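Putative sulfatase yidJ (Bacteroides fragilis, PDB 2QZU) probably hydrolyses sulfate esters as a metal-dependent, arylsulfatase-like enzyme of the sulfatase family. Local coordinates at residues Pro141-Tyr146 / Ala188-Phe193. Residues are numbered along the deposited sequence; the frame is centred on the assembly and turned at random.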
loop_
_atom_site.group_PDB
_atom_site.type_symbol
_atom_site.label_atom_id
_atom_site.label_comp_id
_atom_site.label_asym_id
_atom_site.label_seq_id
_atom_site.Cartn_x
_atom_site.Cartn_y
_atom_site.Cartn_z
ATOM N N PRO A 141 -18.582 -18.731 -2.067
ATOM C CA PRO A 141 -17.302 -18.179 -2.529
ATOM C C PRO A 141 -17.361 -16.652 -2.517
ATOM O O PRO A 141 -18.328 -16.061 -2.995
ATOM C CB PRO A 141 -17.170 -18.754 -3.939
ATOM C CG PRO A 141 -18.602 -18.818 -4.395
ATOM C CD PRO A 141 -19.303 -19.378 -3.179
ATOM N N TYR A 142 -16.327 -16.020 -1.972
ATOM C CA TYR A 142 -16.286 -14.563 -1.871
ATOM C C TYR A 142 -16.224 -13.867 -3.229
ATOM O O TYR A 142 -15.630 -14.388 -4.173
ATOM C CB TYR A 142 -15.079 -14.135 -1.028
ATOM C CG TYR A 142 -15.018 -14.780 0.341
ATOM C CD1 TYR A 142 -16.083 -14.667 1.234
ATOM C CD2 TYR A 142 -13.894 -15.501 0.744
ATOM C CE1 TYR A 142 -16.033 -15.254 2.495
ATOM C CE2 TYR A 142 -13.833 -16.096 2.010
ATOM C CZ TYR A 142 -14.908 -15.968 2.876
ATOM O OH TYR A 142 -14.871 -16.554 4.119
ATOM N N VAL A 143 -16.840 -12.689 -3.325
ATOM C CA VAL A 143 -16.812 -11.938 -4.574
ATOM C C VAL A 143 -15.356 -11.589 -4.866
ATOM O O VAL A 143 -14.551 -11.406 -3.947
ATOM C CB VAL A 143 -17.671 -10.651 -4.509
ATOM C CG1 VAL A 143 -19.140 -11.020 -4.331
ATOM C CG2 VAL A 143 -17.204 -9.753 -3.386
ATOM N N ASP A 144 -15.033 -11.487 -6.149
ATOM C CA ASP A 144 -13.665 -11.240 -6.595
ATOM C C ASP A 144 -13.045 -9.841 -6.511
ATOM O O ASP A 144 -12.730 -9.237 -7.538
ATOM C CB ASP A 144 -13.521 -11.783 -8.025
ATOM C CG ASP A 144 -12.078 -11.851 -8.487
ATOM O OD1 ASP A 144 -11.211 -12.226 -7.672
ATOM O OD2 ASP A 144 -11.815 -11.543 -9.671
ATOM N N THR A 145 -12.865 -9.328 -5.294
ATOM C CA THR A 145 -12.201 -8.035 -5.105
ATOM C C THR A 145 -10.960 -8.305 -4.258
ATOM O O THR A 145 -10.905 -9.305 -3.538
ATOM C CB THR A 145 -13.102 -6.978 -4.414
ATOM O OG1 THR A 145 -13.645 -7.513 -3.207
ATOM C CG2 THR A 145 -14.225 -6.551 -5.352
ATOM N N TYR A 146 -9.968 -7.423 -4.341
ATOM C CA TYR A 146 -8.706 -7.622 -3.627
ATOM C C TYR A 146 -8.798 -7.901 -2.128
ATOM O O TYR A 146 -8.020 -8.701 -1.600
ATOM C CB TYR A 146 -7.765 -6.430 -3.854
ATOM C CG TYR A 146 -8.035 -5.267 -2.935
ATOM C CD1 TYR A 146 -9.043 -4.350 -3.224
ATOM C CD2 TYR A 146 -7.340 -5.133 -1.732
ATOM C CE1 TYR A 146 -9.359 -3.334 -2.335
ATOM C CE2 TYR A 146 -7.650 -4.127 -0.836
ATOM C CZ TYR A 146 -8.668 -3.231 -1.145
ATOM O OH TYR A 146 -9.038 -2.263 -0.249
ATOM N N ALA A 188 -27.633 -5.385 -10.830
ATOM C CA ALA A 188 -26.490 -6.260 -11.063
ATOM C C ALA A 188 -26.454 -7.469 -10.131
ATOM O O ALA A 188 -26.698 -7.347 -8.927
ATOM C CB ALA A 188 -25.191 -5.469 -10.921
ATOM N N PRO A 189 -26.179 -8.664 -10.679
ATOM C CA PRO A 189 -26.122 -9.834 -9.800
ATOM C C PRO A 189 -24.833 -9.788 -8.969
ATOM O O PRO A 189 -23.943 -8.971 -9.225
ATOM C CB PRO A 189 -26.167 -11.011 -10.781
ATOM C CG PRO A 189 -25.568 -10.452 -12.023
ATOM C CD PRO A 189 -26.165 -9.067 -12.095
ATOM N N ARG A 190 -24.742 -10.673 -7.983
ATOM C CA ARG A 190 -23.603 -10.736 -7.074
ATOM C C ARG A 190 -22.208 -10.664 -7.684
ATOM O O ARG A 190 -21.338 -9.969 -7.158
ATOM C CB ARG A 190 -23.717 -11.993 -6.202
ATOM C CG ARG A 190 -22.632 -12.134 -5.138
ATOM C CD ARG A 190 -23.003 -13.221 -4.126
ATOM N NE ARG A 190 -22.071 -13.288 -3.003
ATOM C CZ ARG A 190 -21.027 -14.109 -2.932
ATOM N NH1 ARG A 190 -20.764 -14.952 -3.923
ATOM N NH2 ARG A 190 -20.245 -14.090 -1.860
ATOM N N ASP A 191 -21.981 -11.371 -8.787
ATOM C CA ASP A 191 -20.659 -11.363 -9.404
ATOM C C ASP A 191 -20.510 -10.396 -10.575
ATOM O O ASP A 191 -19.544 -10.485 -11.340
ATOM C CB ASP A 191 -20.287 -12.782 -9.846
ATOM C CG ASP A 191 -20.225 -13.757 -8.679
ATOM O OD1 ASP A 191 -19.441 -13.505 -7.735
ATOM O OD2 ASP A 191 -20.958 -14.769 -8.701
ATOM N N SER A 192 -21.446 -9.461 -10.700
ATOM C CA SER A 192 -21.408 -8.494 -11.789
ATOM C C SER A 192 -21.182 -7.042 -11.372
ATOM O O SER A 192 -21.799 -6.123 -11.926
ATOM C CB SER A 192 -22.687 -8.597 -12.619
ATOM O OG SER A 192 -22.730 -9.835 -13.308
ATOM N N PHE A 193 -20.309 -6.836 -10.393
ATOM C CA PHE A 193 -19.978 -5.487 -9.963
ATOM C C PHE A 193 -19.084 -4.917 -11.063
ATOM O O PHE A 193 -18.584 -5.663 -11.903
ATOM C CB PHE A 193 -19.221 -5.500 -8.628
ATOM C CG PHE A 193 -18.076 -6.478 -8.579
ATOM C CD1 PHE A 193 -18.296 -7.807 -8.226
ATOM C CD2 PHE A 193 -16.786 -6.073 -8.900
ATOM C CE1 PHE A 193 -17.243 -8.720 -8.191
ATOM C CE2 PHE A 193 -15.726 -6.978 -8.871
ATOM C CZ PHE A 193 -15.956 -8.304 -8.513
HETATM O O HOH W 1 -16.895 -12.197 -8.096
#
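Pro141, preceded by a cis peptide bond, offers its carbonyl oxygen to both terminal nitrogens of Arg190, which grip it end-on. NH1 donates to Pro141 O at 2.8 Å, in line with the C=O bond (C=O...N 173°), while NH2 reaches the same Pro141 O at 3.0 Å from above the carbonyl plane; the oxygen itself stays within the guanidinium plane. CG of Arg190 stands anti to the backbone N (chi1 -176°) and the chain runs extended to NE, which carries the head across to the other loop. There Val143 CG1 lies over the centre of one guanidinium face, 3.8 Å above its plane, and Glu156 takes NE in a salt bridge that helps fix the rotation of the group. Arg190 and Asp191 are the central residues of a type I turn, Pro189 to Ser192, in the hairpin loop between strands 182-183 and 194-195, and the contact ties this small hairpin to the long connection between strands 126-130 and 168-172 of the main sulfatase sheet. Asp144 centres an inverse gamma turn; a water accepts from Asp144 N and donates to Asp191 OD1, its oxygen 2.9 Å from Asp191 OD1. Beside this bridge, the far end of the Phe193 ring comes to the peptide of Asp144, CZ lying 3.5 Å from Asp144 O, with the oxygen at the ring edge, near its plane. Thr145 CG2 meets Phe193 CE2 at 3.8 Å, while Thr145 OG1 is hydrogen-bonded with Asn147 and Asn155.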